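Local structure of angiopoietin-related protein 6 (Homo sapiens, 6Y43) at residues Asp11-Glu14 and Ala15-Gly19; Glu78-Leu81 and Gly82-Pro85. The protein probably acts as a secreted, angiopoietin-like growth and immune signalling factor through its fibrinogen-like C-terminal domain. One frame throughout, in Å; residues are numbered along the deposited sequence.

Contact 1. Residues Asp11-Glu14 and Ala15-Gly19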
ATOM      1  N   ASP A  11     -11.109  10.231  -7.761  1.00 15.65           N
ATOM      2  CA  ASP A  11     -10.591   9.469  -6.634  1.00 15.23           C
ATOM      3  C   ASP A  11     -11.723   9.204  -5.645  1.00 13.81           C
ATOM      4  O   ASP A  11     -12.851   9.681  -5.808  1.00 13.74           O
ATOM      5  CB  ASP A  11      -9.440  10.226  -5.979  1.00 16.51           C
ATOM      6  CG  ASP A  11      -9.792  11.678  -5.700  1.00 17.86           C
ATOM      7  OD1 ASP A  11     -10.860  11.938  -5.102  1.00 18.09           O
ATOM      8  OD2 ASP A  11      -8.994  12.558  -6.077  1.00 26.68           O
ATOM      9  N   CYS A  12     -11.401   8.418  -4.611  1.00 13.25           N
ATOM     10  CA  CYS A  12     -12.407   8.061  -3.615  1.00 12.59           C
ATOM     11  C   CYS A  12     -12.914   9.287  -2.868  1.00 15.04           C
ATOM     12  O   CYS A  12     -14.075   9.329  -2.464  1.00 12.40           O
ATOM     13  CB  CYS A  12     -11.827   7.036  -2.640  1.00 11.29           C
ATOM     14  SG  CYS A  12     -11.505   5.435  -3.443  1.00 11.58           S
ATOM     15  N   ALA A  13     -12.051  10.274  -2.655  1.00 13.83           N
ATOM     16  CA  ALA A  13     -12.476  11.491  -1.975  1.00 15.14           C
ATOM     17  C   ALA A  13     -13.593  12.188  -2.746  1.00 16.40           C
ATOM     18  O   ALA A  13     -14.569  12.649  -2.148  1.00 19.05           O
ATOM     19  CB  ALA A  13     -11.279  12.419  -1.787  1.00 19.98           C
ATOM     20  N   GLU A  14     -13.493  12.239  -4.078  1.00 19.30           N
ATOM     21  CA  GLU A  14     -14.564  12.867  -4.853  1.00 16.44           C
ATOM     22  C   GLU A  14     -15.884  12.105  -4.692  1.00 18.25           C
ATOM     23  O   GLU A  14     -16.948  12.714  -4.508  1.00 19.82           O
ATOM     24  CB  GLU A  14     -14.156  12.967  -6.324  1.00 18.68           C
ATOM     25  CG  GLU A  14     -15.249  13.612  -7.162  1.00 22.52           C
ATOM     26  CD  GLU A  14     -14.903  13.726  -8.615  1.00 23.61           C
ATOM     27  OE1 GLU A  14     -14.374  12.751  -9.190  1.00 24.98           O
ATOM     28  OE2 GLU A  14     -15.168  14.804  -9.183  1.00 39.54           O
ATOM     29  N   ALA A  15     -15.835  10.772  -4.720  1.00 14.70           N
ATOM     30  CA  ALA A  15     -17.031   9.978  -4.473  1.00 15.69           C
ATOM     31  C   ALA A  15     -17.607  10.258  -3.082  1.00 17.32           C
ATOM     32  O   ALA A  15     -18.823  10.423  -2.918  1.00 18.36           O
ATOM     33  CB  ALA A  15     -16.693   8.501  -4.628  1.00 14.11           C
ATOM     34  N   ARG A  16     -16.742  10.311  -2.072  1.00 17.14           N
ATOM     35  CA  ARG A  16     -17.192  10.574  -0.711  1.00 16.62           C
ATOM     36  C   ARG A  16     -17.890  11.922  -0.611  1.00 18.73           C
ATOM     37  O   ARG A  16     -18.977  12.030  -0.031  1.00 23.03           O
ATOM     38  CB  ARG A  16     -15.999  10.514   0.239  1.00 16.74           C
ATOM     39  CG  ARG A  16     -16.359  10.844   1.666  1.00 22.53           C
ATOM     40  CD  ARG A  16     -17.257   9.773   2.267  1.00 22.95           C
ATOM     41  NE  ARG A  16     -17.706  10.168   3.597  1.00 27.99           N
ATOM     42  CZ  ARG A  16     -18.711  11.008   3.822  1.00 34.68           C
ATOM     43  NH1 ARG A  16     -19.379  11.542   2.803  1.00 32.47           N
ATOM     44  NH2 ARG A  16     -19.042  11.331   5.065  1.00 33.68           N
ATOM     45  N   GLN A  17     -17.277  12.964  -1.168  1.00 21.94           N
ATOM     46  CA  GLN A  17     -17.872  14.293  -1.102  1.00 24.96           C
ATOM     47  C   GLN A  17     -19.201  14.362  -1.846  1.00 28.01           C
ATOM     48  O   GLN A  17     -20.006  15.265  -1.586  1.00 26.02           O
ATOM     49  CB  GLN A  17     -16.917  15.328  -1.689  1.00 26.47           C
ATOM     50  CG  GLN A  17     -15.502  15.318  -1.157  1.00 32.63           C
ATOM     51  CD  GLN A  17     -14.606  16.260  -1.953  1.00 31.95           C
ATOM     52  OE1 GLN A  17     -15.092  17.020  -2.791  1.00 43.93           O
ATOM     53  NE2 GLN A  17     -13.296  16.192  -1.719  1.00 37.72           N
ATOM     54  N   ALA A  18     -19.440  13.452  -2.787  1.00 23.78           N
ATOM     55  CA  ALA A  18     -20.720  13.396  -3.479  1.00 25.13           C
ATOM     56  C   ALA A  18     -21.781  12.644  -2.686  1.00 28.01           C
ATOM     57  O   ALA A  18     -22.914  12.513  -3.165  1.00 29.46           O
ATOM     58  CB  ALA A  18     -20.543  12.748  -4.862  1.00 22.15           C
ATOM     59  N   GLY A  19     -21.449  12.152  -1.495  1.00 25.56           N
ATOM     60  CA  GLY A  19     -22.410  11.505  -0.635  1.00 21.96           C
ATOM     61  C   GLY A  19     -22.378   9.998  -0.637  1.00 25.64           C
ATOM     62  O   GLY A  19     -23.333   9.378  -0.163  1.00 23.92           O
TER

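Contact 2. Residues Glu78-Leu81 and Gly82-Pro85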
ATOM      1  N   GLU A  78      -7.630  -9.077  -1.600  1.00  8.08           N
ATOM      2  CA  GLU A  78      -6.222  -8.701  -1.562  1.00  9.39           C
ATOM      3  C   GLU A  78      -5.813  -8.172  -2.923  1.00  8.89           C
ATOM      4  O   GLU A  78      -6.187  -8.735  -3.963  1.00  9.19           O
ATOM      5  CB  GLU A  78      -5.360  -9.896  -1.187  1.00  8.67           C
ATOM      6  CG  GLU A  78      -5.535 -10.361   0.230  1.00  9.05           C
ATOM      7  CD  GLU A  78      -4.411 -11.312   0.634  1.00 11.42           C
ATOM      8  OE1 GLU A  78      -3.869 -11.997  -0.262  1.00 12.60           O
ATOM      9  OE2 GLU A  78      -4.072 -11.361   1.829  1.00 10.27           O
ATOM     10  N   TYR A  79      -5.057  -7.079  -2.927  1.00  8.18           N
ATOM     11  CA  TYR A  79      -4.572  -6.593  -4.204  1.00  7.44           C
ATOM     12  C   TYR A  79      -3.454  -5.582  -4.031  1.00  8.03           C
ATOM     13  O   TYR A  79      -3.176  -5.103  -2.931  1.00  7.62           O
ATOM     14  CB  TYR A  79      -5.690  -5.989  -5.057  1.00  8.62           C
ATOM     15  CG  TYR A  79      -6.263  -4.631  -4.676  1.00  9.20           C
ATOM     16  CD1 TYR A  79      -7.264  -4.524  -3.723  1.00  7.89           C
ATOM     17  CD2 TYR A  79      -5.868  -3.468  -5.332  1.00  8.34           C
ATOM     18  CE1 TYR A  79      -7.842  -3.302  -3.427  1.00  8.62           C
ATOM     19  CE2 TYR A  79      -6.423  -2.254  -5.023  1.00  7.83           C
ATOM     20  CZ  TYR A  79      -7.430  -2.186  -4.078  1.00  8.29           C
ATOM     21  OH  TYR A  79      -8.008  -0.991  -3.794  1.00  9.97           O
ATOM     22  N   TRP A  80      -2.821  -5.293  -5.170  1.00  7.51           N
ATOM     23  CA  TRP A  80      -1.795  -4.272  -5.347  1.00  7.64           C
ATOM     24  C   TRP A  80      -2.211  -3.463  -6.568  1.00  7.14           C
ATOM     25  O   TRP A  80      -2.277  -4.009  -7.671  1.00  8.43           O
ATOM     26  CB  TRP A  80      -0.425  -4.919  -5.578  1.00  8.02           C
ATOM     27  CG  TRP A  80       0.674  -3.979  -5.947  1.00  8.09           C
ATOM     28  CD1 TRP A  80       1.252  -3.823  -7.179  1.00  9.85           C
ATOM     29  CD2 TRP A  80       1.390  -3.105  -5.053  1.00  8.30           C
ATOM     30  NE1 TRP A  80       2.257  -2.869  -7.113  1.00  9.56           N
ATOM     31  CE2 TRP A  80       2.348  -2.416  -5.818  1.00  9.63           C
ATOM     32  CE3 TRP A  80       1.273  -2.811  -3.689  1.00 10.41           C
ATOM     33  CZ2 TRP A  80       3.226  -1.474  -5.257  1.00 10.35           C
ATOM     34  CZ3 TRP A  80       2.122  -1.859  -3.142  1.00  8.21           C
ATOM     35  CH2 TRP A  80       3.092  -1.206  -3.931  1.00  8.36           C
ATOM     36  N   LEU A  81      -2.489  -2.171  -6.380  1.00  8.01           N
ATOM     37  CA  LEU A  81      -3.065  -1.391  -7.476  1.00 10.20           C
ATOM     38  C   LEU A  81      -2.101  -1.278  -8.648  1.00  9.14           C
ATOM     39  O   LEU A  81      -2.541  -1.230  -9.807  1.00 10.17           O
ATOM     40  CB  LEU A  81      -3.473   0.001  -6.995  1.00  9.78           C
ATOM     41  CG  LEU A  81      -4.194   0.885  -8.010  1.00 11.37           C
ATOM     42  CD1 LEU A  81      -5.491   0.176  -8.473  1.00 14.58           C
ATOM     43  CD2 LEU A  81      -4.489   2.252  -7.420  1.00 14.91           C
ATOM     44  N   GLY A  82      -0.800  -1.211  -8.367  1.00  9.45           N
ATOM     45  CA  GLY A  82       0.230  -1.124  -9.390  1.00  6.43           C
ATOM     46  C   GLY A  82       1.062   0.135  -9.281  1.00  9.91           C
ATOM     47  O   GLY A  82       0.539   1.228  -9.045  1.00 10.85           O
ATOM     48  N   LEU A  83       2.374  -0.017  -9.487  1.00  9.24           N
ATOM     49  CA  LEU A  83       3.256   1.134  -9.431  1.00  9.05           C
ATOM     50  C   LEU A  83       2.877   2.187 -10.464  1.00  9.20           C
ATOM     51  O   LEU A  83       2.934   3.391 -10.181  1.00 10.08           O
ATOM     52  CB  LEU A  83       4.690   0.681  -9.640  1.00  9.79           C
ATOM     53  CG  LEU A  83       5.241  -0.206  -8.519  1.00 11.92           C
ATOM     54  CD1 LEU A  83       6.427  -1.011  -9.051  1.00 14.35           C
ATOM     55  CD2 LEU A  83       5.624   0.576  -7.280  1.00  9.29           C
ATOM     56  N   GLU A  84       2.519   1.762 -11.683  1.00  9.00           N
ATOM     57  CA  GLU A  84       2.209   2.762 -12.705  1.00 12.37           C
ATOM     58  C   GLU A  84       0.913   3.480 -12.361  1.00 10.27           C
ATOM     59  O   GLU A  84       0.901   4.722 -12.341  1.00 10.53           O
ATOM     60  CB  GLU A  84       2.179   2.114 -14.091  1.00 13.13           C
ATOM     61  CG  GLU A  84       1.905   3.120 -15.227  1.00 14.45           C
ATOM     62  CD  GLU A  84       2.961   4.235 -15.322  1.00 15.97           C
ATOM     63  OE1 GLU A  84       4.084   4.071 -14.777  1.00 13.11           O
ATOM     64  OE2 GLU A  84       2.663   5.282 -15.951  1.00 16.33           O
ATOM     65  N   PRO A  85      -0.193   2.792 -12.061  1.00 10.02           N
ATOM     66  CA  PRO A  85      -1.390   3.527 -11.610  1.00 11.63           C
ATOM     67  C   PRO A  85      -1.120   4.445 -10.419  1.00 11.32           C
ATOM     68  O   PRO A  85      -1.583   5.595 -10.382  1.00 11.59           O
ATOM     69  CB  PRO A  85      -2.374   2.396 -11.265  1.00 13.24           C
ATOM     70  CG  PRO A  85      -1.909   1.219 -12.062  1.00 13.63           C
ATOM     71  CD  PRO A  85      -0.405   1.339 -12.129  1.00 11.31           C
TER

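Contact 1. Residues Asp11-Glu14 and Ala15-Gly19
The carboxamide of Gln17 and the backbone of Ala13 meet one turn apart. Ala13 O lies well off the amide plane and is nearest the last methylene, with Gln17 CG to Ala13 O at 3.0 Å. The methyl of Ala13 is on that same side of the plane, its CB 4.3 Å from Gln17 NE2. Gln17 turns CG beside its own backbone N (chi1 -51°), so its chain runs back over the preceding turn.

The carboxylate of Asp11 offers one oxygen to the first turn: Asp11, at the N-cap position of helix 12-17, accepts from Glu14 N through OD1 at 2.8 Å, met nearly along the C-O axis. Glu14 N also makes a weak bond to the backbone O of the same Asp11. The extended side chain of Glu14 carries its own OE1 back to Gln10, where it accepts from the backbone N just before the helix.

Capped in this way, the short helix carries four i to i+4 bonds. The first, Ala15 N to Asp11 O, is long and weak; Arg16 N to Cys12 O, at 2.9 Å, and Gln17 N to Ala13 O, also 2.9 Å, form the regular part. The last bond, Ala18 N to Glu14 O at 3.1 Å, is more bent, with an N-H...O angle of 136°. There the chain leaves the helix through a Schellman motif: Gly19 takes a positive phi of 101° and its N bonds to Arg16 O at 2.9 Å.

The Cys12-Cys39 disulfide fastens the first turn to strand 33-40. Glu14, Ala15 and Ala18 rest against Trp9, while Asp11 and Ala13 touch Pro219 of strand 212-219.

Contact 2. Residues Glu78-Leu81 and Gly82-Pro85
Trp80 lays its indole forward over the Gly82 backbone, and the ring can be traced atom by atom. From CB, CG stands anti to the backbone N (chi1 172°), turning the ring along the chain's onward path. Gly82 N lies over one face, 3.5 Å from Trp80 CD1. Next round the five-membered ring, Trp80 NE1 is 3.5 Å from Gly82 CA, while its N-H is used elsewhere, by Tyr68 O. On the six-membered ring, the edge at Trp80 CZ2 meets Leu83, whose CD2 lies in the ring plane, 3.7 Å from CZ2.

Gly82, at the N-cap position of helix 83-90, has a positive phi of 120°. Leu81 O lies against the proline ring, 3.4 Å from Pro85 CG. Beside it Leu81 CG and Pro85 CB touch at 4.0 Å as the two side chains pass in opposite directions.

This strand-to-helix joint is buried: strand 79-80 pairs with strands 48-54 and 72-73, Leu81 packs on Val35 and Val37 of strand 33-40, and Tyr68 of helix 65-70 meets the Trp80 ring edge-to-face.

How the contacts relate
Both contacts belong to the same fibrinogen-like domain and come in series, contact 1 near the start of the chain and contact 2 some sixty residues later. Their centres are about 20 Å apart; the nearest atoms are about 7 Å apart and do not touch. Contact 1 sits about 20 Å from the centre of the chain, contact 2 only about 8 Å from it. Strand 33-40 of the antiparallel sheet is where the two meet indirectly: Cys39 on it holds the N-terminal helix, while Val35 and Val37 on it pack against Leu81. One strand thus ties a helix at the domain's periphery to the start of another in its interior.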